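BexL (Amycolatopsis orientalis, PDB 4XRW) probably catalyses cyclisation and aromatisation of a polyketide chain in the BE-7585A pathway, as a di-domain aromatase/cyclase of a type II polyketide synthase. Local coordinates at residues P254-L259 with A287-V292; L171-T176 with H280-N285; T233-R238 with K249-P254; R49-T54 with A157-N162; P203-V208 with M222-K227. One frame throughout, in Å; residues are numbered along the deposited sequence.

Overall arrangement
Contacts 1, 2, 3 and 5 lie in the second helix-grip domain, along one seven-stranded antiparallel sheet, whereas contact 4 belongs to the first domain. Contacts 1 and 2, with centres 13 Å apart, meet through T258 N and V283 O, 2.8 Å apart. Contact 3 shares P254 with contact 1 and reaches contact 5 through T233 OG1 and D223 OD1 (2.7 Å). The domains meet, among other places, where K249 NZ of contact 3 hydrogen-bonds P52 O of contact 4 (2.7 Å). Near contact 4, the F51 side chain comes within about 4 Å of a bound MES molecule, probably from the crystallisation liquor. Contact 5 is the remotest from contact 4, with centres 29 Å apart.

Contact 1: residues P254-L259 with A287-V292; sequences PALMTL and ANIAKV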
# COMPACT_ATOMS: atom_id res chain seq x y z
N PRO A 254 -9.96 9.72 4.92
CA PRO A 254 -11.10 10.62 4.94
C PRO A 254 -12.28 10.00 4.22
O PRO A 254 -12.11 8.96 3.54
CB PRO A 254 -10.58 11.83 4.19
CG PRO A 254 -9.63 11.31 3.25
CD PRO A 254 -8.98 10.13 3.92
N ALA A 255 -13.45 10.62 4.35
CA ALA A 255 -14.67 10.02 3.82
C ALA A 255 -14.63 9.76 2.32
O ALA A 255 -15.25 8.81 1.87
CB ALA A 255 -15.88 10.91 4.15
N LEU A 256 -13.89 10.57 1.56
CA LEU A 256 -13.89 10.47 0.08
C LEU A 256 -12.95 9.44 -0.53
O LEU A 256 -13.03 9.18 -1.74
CB LEU A 256 -13.52 11.82 -0.56
CG LEU A 256 -14.51 12.98 -0.62
CD1 LEU A 256 -13.94 14.05 -1.54
CD2 LEU A 256 -15.90 12.53 -1.09
N MET A 257 -12.04 8.87 0.25
CA MET A 257 -11.07 7.93 -0.29
C MET A 257 -11.20 6.57 0.39
O MET A 257 -11.30 6.48 1.62
CB MET A 257 -9.62 8.46 -0.12
CG MET A 257 -9.31 9.78 -0.82
SD MET A 257 -7.56 10.23 -0.79
CE MET A 257 -7.39 10.50 0.94
N THR A 258 -11.23 5.53 -0.42
CA THR A 258 -11.14 4.18 0.09
C THR A 258 -9.68 3.70 0.12
O THR A 258 -9.35 2.78 0.86
CB THR A 258 -11.96 3.20 -0.74
OG1 THR A 258 -11.53 3.28 -2.09
CG2 THR A 258 -13.40 3.57 -0.68
N LEU A 259 -8.83 4.33 -0.69
CA LEU A 259 -7.41 4.02 -0.71
C LEU A 259 -6.64 5.25 -1.10
O LEU A 259 -7.06 6.03 -1.94
CB LEU A 259 -7.11 2.88 -1.71
CG LEU A 259 -5.61 2.61 -1.93
CD1 LEU A 259 -5.25 1.19 -1.58
CD2 LEU A 259 -5.17 2.96 -3.33
N ALA A 287 -19.78 6.44 -1.83
CA ALA A 287 -20.88 6.48 -0.87
C ALA A 287 -20.97 7.81 -0.12
O ALA A 287 -22.03 8.16 0.40
CB ALA A 287 -20.73 5.36 0.15
N ASN A 288 -19.85 8.52 -0.06
CA ASN A 288 -19.78 9.74 0.75
C ASN A 288 -19.66 11.03 -0.05
O ASN A 288 -19.51 12.10 0.53
CB ASN A 288 -18.59 9.62 1.71
CG ASN A 288 -18.77 8.49 2.68
OD1 ASN A 288 -19.87 8.26 3.18
ND2 ASN A 288 -17.69 7.75 2.94
N ILE A 289 -19.74 10.94 -1.38
CA ILE A 289 -19.52 12.11 -2.22
C ILE A 289 -20.59 13.18 -1.98
O ILE A 289 -20.29 14.38 -1.91
CB ILE A 289 -19.50 11.74 -3.71
CG1 ILE A 289 -18.27 10.88 -4.01
CG2 ILE A 289 -19.45 13.00 -4.59
CD1 ILE A 289 -18.25 10.29 -5.40
N ALA A 290 -21.84 12.74 -1.84
CA ALA A 290 -22.95 13.67 -1.64
C ALA A 290 -22.91 14.29 -0.25
O ALA A 290 -23.08 15.50 -0.09
CB ALA A 290 -24.28 12.95 -1.86
N LYS A 291 -22.69 13.46 0.76
CA LYS A 291 -22.63 13.92 2.15
C LYS A 291 -21.50 14.93 2.35
O LYS A 291 -21.60 15.83 3.20
CB LYS A 291 -22.46 12.73 3.10
CG LYS A 291 -21.97 13.13 4.49
CD LYS A 291 -22.59 12.27 5.58
CE LYS A 291 -23.52 13.10 6.47
NZ LYS A 291 -24.59 13.79 5.69
N VAL A 292 -20.43 14.79 1.57
CA VAL A 292 -19.25 15.64 1.72
C VAL A 292 -19.31 16.87 0.83
O VAL A 292 -19.12 17.99 1.31
CB VAL A 292 -17.95 14.85 1.41
CG1 VAL A 292 -16.71 15.77 1.29
CG2 VAL A 292 -17.75 13.76 2.45
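L256 meets I289 and V292, and A255 meets N288, where a type I beta turn, P254 to M257, leads into strand 257-268 and packs against the first turn of the short helix 289-293 in the second helix-grip domain. CB of L256 makes no close contact itself; chi1 -75°, with CG anti to the carbonyl carbon, carries the end of the chain toward the helix. CG comes first, 4.0 Å from V292 CG1. The branch ending in CD2 then reaches into the helical turn, where it lies 3.8 Å from I289 CA and 4.0 Å from V292 CB, with I289 CG1 just beyond. The leucine, buried, also touches F305 and V306 of the long helix 299-326. A255 adds an apolar touch nearer the surface, its CB 3.8 Å from V292 CG2. On the polar side, the N288 side chain likewise leaves with CG anti to its own carbonyl carbon, which brings the amide to the A255 carbonyl. ND2 then donates to A255 O at 2.9 Å, nearly straight at 166°; the acceptor lies in the plane of the amide, while ND2 itself stands 25° out of the A255 carbonyl plane.

Contact 2: residues L171-T176 with H280-N285; sequences LTFSFT and HTVVLN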
# COMPACT_ATOMS: atom_id res chain seq x y z
N LEU A 171 -13.22 5.36 -10.73
CA LEU A 171 -13.03 5.46 -9.29
C LEU A 171 -11.56 5.46 -8.89
O LEU A 171 -11.22 5.90 -7.79
CB LEU A 171 -13.74 4.30 -8.59
CG LEU A 171 -15.23 4.15 -8.93
CD1 LEU A 171 -15.83 2.99 -8.17
CD2 LEU A 171 -15.98 5.43 -8.64
N THR A 172 -10.71 4.97 -9.76
CA THR A 172 -9.29 4.78 -9.45
C THR A 172 -8.48 5.63 -10.39
O THR A 172 -8.65 5.53 -11.59
CB THR A 172 -8.88 3.32 -9.59
OG1 THR A 172 -9.65 2.54 -8.67
CG2 THR A 172 -7.38 3.11 -9.30
N PHE A 173 -7.59 6.45 -9.85
CA PHE A 173 -6.77 7.30 -10.70
C PHE A 173 -5.43 7.54 -10.03
O PHE A 173 -5.29 7.39 -8.82
CB PHE A 173 -7.48 8.62 -11.01
CG PHE A 173 -7.80 9.44 -9.81
CD1 PHE A 173 -6.94 10.45 -9.41
CD2 PHE A 173 -8.94 9.20 -9.06
CE1 PHE A 173 -7.23 11.23 -8.30
CE2 PHE A 173 -9.24 9.96 -7.94
CZ PHE A 173 -8.37 10.99 -7.56
N SER A 174 -4.45 7.89 -10.84
CA SER A 174 -3.10 8.08 -10.37
C SER A 174 -2.54 9.29 -11.07
O SER A 174 -2.88 9.57 -12.21
CB SER A 174 -2.29 6.84 -10.64
OG SER A 174 -0.90 7.11 -10.58
N PHE A 175 -1.68 10.04 -10.38
CA PHE A 175 -1.06 11.21 -11.00
C PHE A 175 0.26 11.50 -10.30
O PHE A 175 0.47 11.08 -9.16
CB PHE A 175 -1.99 12.43 -10.92
CG PHE A 175 -2.28 12.88 -9.52
CD1 PHE A 175 -1.47 13.82 -8.90
CD2 PHE A 175 -3.36 12.38 -8.82
CE1 PHE A 175 -1.73 14.25 -7.61
CE2 PHE A 175 -3.62 12.80 -7.52
CZ PHE A 175 -2.80 13.73 -6.92
N THR A 176 1.15 12.20 -11.01
CA THR A 176 2.50 12.49 -10.52
C THR A 176 2.85 13.97 -10.70
O THR A 176 2.49 14.57 -11.71
CB THR A 176 3.54 11.63 -11.24
OG1 THR A 176 3.25 10.23 -11.04
CG2 THR A 176 4.93 11.93 -10.74
N HIS A 280 0.75 9.77 -6.66
CA HIS A 280 -0.37 9.39 -5.85
C HIS A 280 -1.29 8.45 -6.60
O HIS A 280 -1.55 8.66 -7.72
CB HIS A 280 -1.21 10.57 -5.43
CG HIS A 280 -0.46 11.61 -4.66
ND1 HIS A 280 -0.53 11.70 -3.29
CD2 HIS A 280 0.29 12.64 -5.07
CE1 HIS A 280 0.21 12.72 -2.90
NE2 HIS A 280 0.70 13.30 -3.96
N THR A 281 -1.76 7.43 -5.91
CA THR A 281 -2.85 6.58 -6.41
C THR A 281 -4.03 6.66 -5.42
O THR A 281 -3.88 6.47 -4.17
CB THR A 281 -2.40 5.11 -6.59
OG1 THR A 281 -1.47 5.01 -7.69
CG2 THR A 281 -3.61 4.22 -6.89
N VAL A 282 -5.21 6.94 -5.98
CA VAL A 282 -6.40 7.09 -5.18
C VAL A 282 -7.52 6.20 -5.70
O VAL A 282 -7.68 6.07 -6.90
CB VAL A 282 -6.91 8.54 -5.16
CG1 VAL A 282 -8.18 8.66 -4.32
CG2 VAL A 282 -5.85 9.48 -4.58
N VAL A 283 -8.26 5.60 -4.78
CA VAL A 283 -9.57 5.01 -5.07
C VAL A 283 -10.63 5.80 -4.33
O VAL A 283 -10.56 5.98 -3.11
CB VAL A 283 -9.66 3.52 -4.67
CG1 VAL A 283 -11.04 2.95 -5.01
CG2 VAL A 283 -8.58 2.72 -5.34
N LEU A 284 -11.64 6.28 -5.06
CA LEU A 284 -12.71 7.05 -4.42
C LEU A 284 -13.75 6.22 -3.71
O LEU A 284 -13.99 5.06 -4.03
CB LEU A 284 -13.40 7.92 -5.47
CG LEU A 284 -12.57 9.03 -6.08
CD1 LEU A 284 -13.34 9.68 -7.22
CD2 LEU A 284 -12.22 10.03 -5.02
N ASN A 285 -14.36 6.83 -2.69
CA ASN A 285 -15.45 6.25 -1.94
C ASN A 285 -16.68 7.00 -2.43
O ASN A 285 -16.89 8.16 -2.08
CB ASN A 285 -15.24 6.44 -0.44
CG ASN A 285 -16.22 5.66 0.40
OD1 ASN A 285 -17.22 5.16 -0.10
ND2 ASN A 285 -15.93 5.56 1.70
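F173 lays one ring face against V282, and two residues along, F175 does the same to H280. Both phenylalanines place CG between the backbone N and the carbonyl carbon (chi1 60° and 64°), which folds each ring over the neighbouring strand. V282 CB sits over the F173 ring, toward its rim and 4.1 Å from the centroid, in a CH-pi contact; the two side chains run side by side. L284 approaches that ring differently: its CG comes to the edge, in the ring plane, 3.9 Å from CE2. H280 CB likewise covers the F175 ring, whereas the imidazole is slid aside, its plane 23° from the phenyl's, and barely overlaps it. H280 NE2 is hydrogen-bonded to S314 and ND1 to H260, fixing its ring's rotation. On the other side of the sheet, T172 OG1, hydrogen-bonded to L165 O of helix 138-166, rests 3.5 Å from V283 CG2, and S174 and T281 both bond E279. Backbone hydrogen bonds pair F173 with V282 and F175 with H280, a regular antiparallel ladder. It joins edge strand 172-181 to 274-284, first and last in the sheet's chain order; the aromatic face packs on helix 299-326, as in the helix-grip fold.

Contact 3: residues T233-R238 with K249-P254; sequences TTESVR and KQTTLP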
# COMPACT_ATOMS: atom_id res chain seq x y z
N THR A 233 -5.55 15.33 11.50
CA THR A 233 -4.53 14.49 12.08
C THR A 233 -4.58 13.17 11.30
O THR A 233 -5.60 12.51 11.28
CB THR A 233 -4.73 14.24 13.58
OG1 THR A 233 -4.75 15.49 14.28
CG2 THR A 233 -3.59 13.41 14.11
N THR A 234 -3.48 12.85 10.63
CA THR A 234 -3.44 11.81 9.61
C THR A 234 -2.24 10.90 9.81
O THR A 234 -1.15 11.38 10.09
CB THR A 234 -3.34 12.43 8.20
OG1 THR A 234 -4.35 13.46 8.09
CG2 THR A 234 -3.59 11.38 7.16
N GLU A 235 -2.44 9.59 9.63
CA GLU A 235 -1.37 8.62 9.75
C GLU A 235 -1.13 7.98 8.40
O GLU A 235 -2.08 7.64 7.69
CB GLU A 235 -1.71 7.56 10.78
CG GLU A 235 -0.64 6.48 10.99
CD GLU A 235 -1.12 5.37 11.93
OE1 GLU A 235 -1.14 5.62 13.17
OE2 GLU A 235 -1.48 4.27 11.42
N SER A 236 0.14 7.80 8.06
CA SER A 236 0.57 6.93 6.99
C SER A 236 1.73 6.06 7.44
O SER A 236 2.45 6.39 8.39
CB SER A 236 0.98 7.74 5.77
OG SER A 236 2.08 8.57 6.14
N VAL A 237 1.93 4.94 6.75
CA VAL A 237 3.08 4.09 6.98
C VAL A 237 3.98 4.21 5.75
O VAL A 237 3.48 4.15 4.62
CB VAL A 237 2.66 2.63 7.24
CG1 VAL A 237 3.87 1.72 7.25
CG2 VAL A 237 1.88 2.54 8.54
N ARG A 238 5.26 4.49 5.97
CA ARG A 238 6.21 4.71 4.88
C ARG A 238 7.36 3.70 4.95
O ARG A 238 7.82 3.32 6.02
CB ARG A 238 6.78 6.15 4.94
CG ARG A 238 5.73 7.18 5.23
CD ARG A 238 6.13 8.60 4.74
NE ARG A 238 7.39 9.00 5.35
CZ ARG A 238 8.03 10.14 5.08
NH1 ARG A 238 7.55 10.97 4.19
NH2 ARG A 238 9.16 10.42 5.70
N LYS A 249 1.53 4.40 2.40
CA LYS A 249 0.10 4.18 2.36
C LYS A 249 -0.53 4.93 3.51
O LYS A 249 -0.03 4.87 4.65
CB LYS A 249 -0.26 2.68 2.47
CG LYS A 249 -1.74 2.44 2.72
CD LYS A 249 -2.10 0.96 2.65
CE LYS A 249 -2.37 0.48 1.24
NZ LYS A 249 -2.82 -0.97 1.17
N GLN A 250 -1.62 5.64 3.20
CA GLN A 250 -2.39 6.34 4.22
C GLN A 250 -3.27 5.36 4.97
O GLN A 250 -4.06 4.62 4.36
CB GLN A 250 -3.23 7.46 3.62
CG GLN A 250 -3.85 8.35 4.63
CD GLN A 250 -4.46 9.64 4.04
OE1 GLN A 250 -4.00 10.14 3.03
NE2 GLN A 250 -5.46 10.19 4.72
N THR A 251 -3.14 5.32 6.28
CA THR A 251 -3.89 4.33 7.06
C THR A 251 -5.13 4.88 7.76
O THR A 251 -6.00 4.10 8.18
CB THR A 251 -2.98 3.69 8.11
OG1 THR A 251 -2.36 4.72 8.86
CG2 THR A 251 -1.92 2.83 7.41
N THR A 252 -5.24 6.20 7.86
CA THR A 252 -6.43 6.85 8.37
C THR A 252 -7.04 7.65 7.21
O THR A 252 -6.50 8.67 6.81
CB THR A 252 -6.11 7.78 9.55
OG1 THR A 252 -5.10 8.70 9.16
CG2 THR A 252 -5.61 6.98 10.77
N LEU A 253 -8.12 7.14 6.64
CA LEU A 253 -8.65 7.73 5.41
C LEU A 253 -9.88 8.61 5.66
O LEU A 253 -10.70 8.29 6.52
CB LEU A 253 -9.02 6.64 4.40
CG LEU A 253 -7.89 5.72 3.91
CD1 LEU A 253 -8.42 4.37 3.43
CD2 LEU A 253 -7.12 6.39 2.79
N PRO A 254 -9.96 9.72 4.92
CA PRO A 254 -11.10 10.62 4.94
C PRO A 254 -12.28 10.00 4.22
O PRO A 254 -12.11 8.96 3.54
CB PRO A 254 -10.58 11.83 4.19
CG PRO A 254 -9.63 11.31 3.25
CD PRO A 254 -8.98 10.13 3.92
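E235 is gripped by T251 and T252 where segment 249-254 leaves the ladder after Q250. Both threonines hold OG1 between the backbone N and the carbonyl carbon (chi1 53° and 55°), and this turns the two hydroxyls back toward segment 233-238. T252 OG1 accepts the amide of E235 at 2.8 Å from its N, almost straight at 175°, a place a backbone carbonyl would fill in a regular ladder. T251 OG1 donates to E235 OE2 over 2.7 Å, meeting the carboxylate on its anti side and somewhat out of its plane. The glutamate chain is extended, and its OE1 forms a salt bridge with R221, so both oxygens are bound. E235 O in turn receives T251 N at 2.9 Å and, only weakly, T252 N. Q250 is extended too, its NE2 donating in the amide plane to T252 O at 2.8 Å and its OE1 bonding H260; T234 CG2 sits above the plane of that amide, 3.3 Å from NE2. V237 CG2 touches T251 CG2, and V237 and K249 exchange two backbone hydrogen bonds. This is the open end of the hairpin of strands 231-241 and 245-250, away from its turn, in a helix-grip domain.

Contact 4: residues R49-T54 with A157-N162; sequences RIFPPT and AALKHN
With CG1 of I50 between its backbone N and carbonyl carbon (chi1 62°) and CG of L159 anti to its N, chi2 75°, the two side chains run side by side in the same direction, and CD1 of I50 stops 3.9 Å from CD1 of L159. N162, one turn further on the same helix, folds its amide back over the end of the short helix 47-50. Its CB lies 3.5 Å from R49 O, and ND2 reaches I50 O in a long, weak hydrogen bond of 3.5 Å. The same ND2 sits 3.4 Å from P52 CG, with the proline ring and the asparagine at a slant to each other. The partner helix is the long helix 138-166 of the first helix-grip domain, the one gripped by the curved sheet, and segment 49-54 ends its short helix beside it: F51 leaves helical geometry and opens a type I beta turn closed by T54 N and F51 O. P52 projects from that turn onto the helix, its CD 3.8 Å from A158 CB. F51 points the other way at its root, yet its ring comes nearer L159, CE1 4.3 Å from CD1, at an oblique approach. I50 CG1 lies over one face of that ring, toward its rim, and W47 meets the ring edge-to-face. Close by, T54 OG1 hydrogen-bonds a sulfonate oxygen of the bound MES molecule.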
# COMPACT_ATOMS: atom_id res chain seq x y z
N ARG A 49 -3.04 -2.01 -3.63
CA ARG A 49 -4.39 -1.62 -4.06
C ARG A 49 -5.45 -2.64 -3.72
O ARG A 49 -6.61 -2.28 -3.60
CB ARG A 49 -4.43 -1.39 -5.59
CG ARG A 49 -3.27 -0.62 -6.16
CD ARG A 49 -3.40 -0.53 -7.69
NE ARG A 49 -2.41 0.40 -8.23
CZ ARG A 49 -2.56 1.10 -9.35
NH1 ARG A 49 -3.68 0.98 -10.07
NH2 ARG A 49 -1.60 1.92 -9.75
N ILE A 50 -5.07 -3.91 -3.60
CA ILE A 50 -6.03 -5.00 -3.38
C ILE A 50 -5.97 -5.67 -2.02
O ILE A 50 -6.93 -6.33 -1.60
CB ILE A 50 -5.87 -6.11 -4.44
CG1 ILE A 50 -4.50 -6.77 -4.36
CG2 ILE A 50 -6.07 -5.53 -5.79
CD1 ILE A 50 -4.39 -8.09 -5.15
N PHE A 51 -4.82 -5.54 -1.35
CA PHE A 51 -4.66 -5.96 0.05
C PHE A 51 -4.46 -4.74 0.96
O PHE A 51 -3.36 -4.20 1.04
CB PHE A 51 -3.47 -6.92 0.21
CG PHE A 51 -3.59 -8.17 -0.64
CD1 PHE A 51 -4.62 -9.07 -0.43
CD2 PHE A 51 -2.69 -8.43 -1.63
CE1 PHE A 51 -4.75 -10.19 -1.21
CE2 PHE A 51 -2.80 -9.59 -2.42
CZ PHE A 51 -3.83 -10.45 -2.21
N PRO A 52 -5.50 -4.33 1.67
CA PRO A 52 -5.37 -3.08 2.45
C PRO A 52 -4.18 -3.03 3.42
O PRO A 52 -3.61 -1.96 3.54
CB PRO A 52 -6.71 -3.00 3.19
CG PRO A 52 -7.66 -3.66 2.24
CD PRO A 52 -6.90 -4.81 1.66
N PRO A 53 -3.76 -4.15 4.05
CA PRO A 53 -2.59 -4.01 4.92
C PRO A 53 -1.26 -3.77 4.22
O PRO A 53 -0.32 -3.33 4.87
CB PRO A 53 -2.55 -5.35 5.68
CG PRO A 53 -3.95 -5.89 5.56
CD PRO A 53 -4.36 -5.48 4.15
N THR A 54 -1.16 -4.09 2.94
CA THR A 54 0.14 -4.09 2.26
C THR A 54 0.56 -2.66 1.93
O THR A 54 -0.18 -1.90 1.31
CB THR A 54 0.11 -4.93 0.97
OG1 THR A 54 -0.29 -6.28 1.28
CG2 THR A 54 1.47 -4.98 0.37
N ALA A 157 -12.55 -11.12 1.48
CA ALA A 157 -13.61 -10.11 1.42
C ALA A 157 -13.05 -8.77 0.93
O ALA A 157 -13.66 -8.10 0.11
CB ALA A 157 -14.24 -9.95 2.75
N ALA A 158 -11.87 -8.40 1.43
CA ALA A 158 -11.23 -7.15 1.01
C ALA A 158 -10.77 -7.28 -0.46
O ALA A 158 -10.85 -6.32 -1.22
CB ALA A 158 -10.06 -6.82 1.93
N LEU A 159 -10.31 -8.45 -0.86
CA LEU A 159 -9.89 -8.66 -2.24
C LEU A 159 -11.05 -8.38 -3.20
O LEU A 159 -10.90 -7.67 -4.19
CB LEU A 159 -9.39 -10.08 -2.45
CG LEU A 159 -9.06 -10.48 -3.89
CD1 LEU A 159 -7.75 -9.85 -4.33
CD2 LEU A 159 -9.00 -11.97 -4.02
N LYS A 160 -12.20 -8.98 -2.91
CA LYS A 160 -13.40 -8.77 -3.73
C LYS A 160 -13.79 -7.29 -3.77
O LYS A 160 -14.00 -6.74 -4.84
CB LYS A 160 -14.55 -9.61 -3.19
CG LYS A 160 -15.89 -9.39 -3.87
CD LYS A 160 -16.99 -10.22 -3.21
CE LYS A 160 -18.37 -9.96 -3.87
NZ LYS A 160 -18.31 -10.16 -5.36
N HIS A 161 -13.88 -6.66 -2.60
CA HIS A 161 -14.25 -5.26 -2.52
C HIS A 161 -13.33 -4.37 -3.35
O HIS A 161 -13.77 -3.54 -4.15
CB HIS A 161 -14.24 -4.82 -1.06
CG HIS A 161 -14.65 -3.40 -0.85
ND1 HIS A 161 -15.96 -3.02 -0.71
CD2 HIS A 161 -13.91 -2.27 -0.74
CE1 HIS A 161 -16.02 -1.71 -0.53
NE2 HIS A 161 -14.79 -1.23 -0.54
N ASN A 162 -12.03 -4.55 -3.16
CA ASN A 162 -11.05 -3.70 -3.83
C ASN A 162 -10.84 -4.01 -5.30
O ASN A 162 -10.68 -3.08 -6.10
CB ASN A 162 -9.73 -3.77 -3.09
CG ASN A 162 -9.85 -3.23 -1.71
OD1 ASN A 162 -10.44 -2.18 -1.50
ND2 ASN A 162 -9.34 -3.96 -0.74

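Contact 5: residues P203-V208 with M222-K227; sequences PHVSSV and MDTRAK
Strands 205-208 and 222-225 run antiparallel (171° between their directions), pairing V205 with T224, S207 with D223 and V208 with M222, with a beta bulge shifting the register by one at S206. The ladder bonds are of ordinary length: R225 N to H204 O at 2.9 Å, S206 N to D223 O at 2.9 Å, and D223 N to S207 O at 2.8 Å. Apolar groups share the face bearing V205, V208, M222 and T224. M222 bends at chi3 (-114°), which swings CE round to V205 CG2 at 3.8 Å, the two side chains crossing at about a right angle; V208 instead lies alongside, its CG2 4.2 Å from M222 CB. The H204 ring presents its edge to T224 CG2 and also touches N313 and T317 of helix 299-326. At the bulge the chemistry turns polar. S206 holds OG between its backbone N and carbonyl carbon (chi1 57°), over D223 CB at 3.2 Å. A water molecule joins the two residues, lying 2.7 Å from S206 OG and donating to D223 OD2 at 2.6 Å. The other carboxylate oxygen, OD1, is hydrogen-bonded to T233 of the next strand. D223 therefore has a partner on each oxygen and is probably ionised. H204 ND1, by contrast, is buried by the contact without a partner in the model, a polar atom left without compensation.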
# COMPACT_ATOMS: atom_id res chain seq x y z
N PRO A 203 4.85 24.93 5.84
CA PRO A 203 3.92 25.87 6.50
C PRO A 203 2.56 25.26 6.88
O PRO A 203 1.89 25.77 7.77
CB PRO A 203 3.74 26.99 5.47
CG PRO A 203 4.20 26.43 4.16
CD PRO A 203 5.21 25.37 4.47
N HIS A 204 2.17 24.20 6.20
CA HIS A 204 0.86 23.60 6.44
C HIS A 204 0.89 22.55 7.59
O HIS A 204 -0.16 22.05 8.02
CB HIS A 204 0.32 22.97 5.12
CG HIS A 204 1.30 22.08 4.39
ND1 HIS A 204 1.21 20.70 4.43
CD2 HIS A 204 2.35 22.36 3.57
CE1 HIS A 204 2.17 20.17 3.69
NE2 HIS A 204 2.87 21.16 3.15
N VAL A 205 2.07 22.26 8.11
CA VAL A 205 2.26 21.23 9.17
C VAL A 205 2.46 21.86 10.54
O VAL A 205 3.42 22.59 10.78
CB VAL A 205 3.47 20.32 8.82
CG1 VAL A 205 3.71 19.26 9.93
CG2 VAL A 205 3.24 19.68 7.49
N SER A 206 1.54 21.61 11.47
CA SER A 206 1.65 22.21 12.81
C SER A 206 2.31 21.33 13.84
O SER A 206 2.82 21.81 14.84
CB SER A 206 0.26 22.60 13.33
OG SER A 206 -0.55 21.47 13.32
N SER A 207 2.31 20.02 13.62
CA SER A 207 2.87 19.10 14.59
C SER A 207 3.09 17.75 13.92
O SER A 207 2.31 17.41 13.01
CB SER A 207 1.92 18.96 15.77
OG SER A 207 2.47 18.17 16.81
N VAL A 208 4.14 17.03 14.34
CA VAL A 208 4.49 15.71 13.78
C VAL A 208 4.81 14.74 14.89
O VAL A 208 5.46 15.09 15.90
CB VAL A 208 5.69 15.79 12.79
CG1 VAL A 208 6.10 14.40 12.26
CG2 VAL A 208 5.33 16.67 11.63
N MET A 222 0.71 13.18 11.47
CA MET A 222 0.93 14.62 11.43
C MET A 222 -0.34 15.42 11.43
O MET A 222 -1.38 14.96 11.01
CB MET A 222 1.79 14.99 10.24
CG MET A 222 1.33 14.58 8.93
SD MET A 222 2.67 14.90 7.74
CE MET A 222 1.92 16.17 6.74
N ASP A 223 -0.21 16.62 12.00
CA ASP A 223 -1.25 17.62 12.07
C ASP A 223 -1.06 18.65 10.99
O ASP A 223 0.03 19.24 10.87
CB ASP A 223 -1.22 18.32 13.42
CG ASP A 223 -1.81 17.50 14.53
OD1 ASP A 223 -2.17 16.31 14.32
OD2 ASP A 223 -1.90 18.05 15.63
N THR A 224 -2.10 18.86 10.21
CA THR A 224 -2.04 19.81 9.11
C THR A 224 -3.22 20.76 9.13
O THR A 224 -4.24 20.46 9.73
CB THR A 224 -2.03 19.12 7.78
OG1 THR A 224 -3.17 18.25 7.71
CG2 THR A 224 -0.78 18.30 7.63
N ARG A 225 -3.06 21.90 8.48
CA ARG A 225 -4.19 22.79 8.22
C ARG A 225 -4.40 22.88 6.73
O ARG A 225 -3.46 23.17 5.99
CB ARG A 225 -3.94 24.18 8.79
CG ARG A 225 -5.11 25.13 8.46
CD ARG A 225 -4.83 26.56 8.84
NE ARG A 225 -5.38 26.89 10.14
CZ ARG A 225 -4.67 27.35 11.17
NH1 ARG A 225 -3.35 27.53 11.08
NH2 ARG A 225 -5.29 27.65 12.31
N ALA A 226 -5.64 22.67 6.29
CA ALA A 226 -5.95 22.66 4.87
C ALA A 226 -6.35 24.06 4.40
O ALA A 226 -6.54 24.98 5.21
CB ALA A 226 -7.06 21.66 4.59
N LYS A 227 -6.47 24.21 3.09
CA LYS A 227 -6.83 25.50 2.48
C LYS A 227 -8.16 26.06 3.02
O LYS A 227 -8.27 27.25 3.30
CB LYS A 227 -6.91 25.35 0.96
CG LYS A 227 -5.59 25.48 0.23
CD LYS A 227 -5.85 25.98 -1.19
CE LYS A 227 -6.69 27.26 -1.17
NZ LYS A 227 -7.14 27.70 -2.53
O HOH W 1 -1.37 20.60 15.75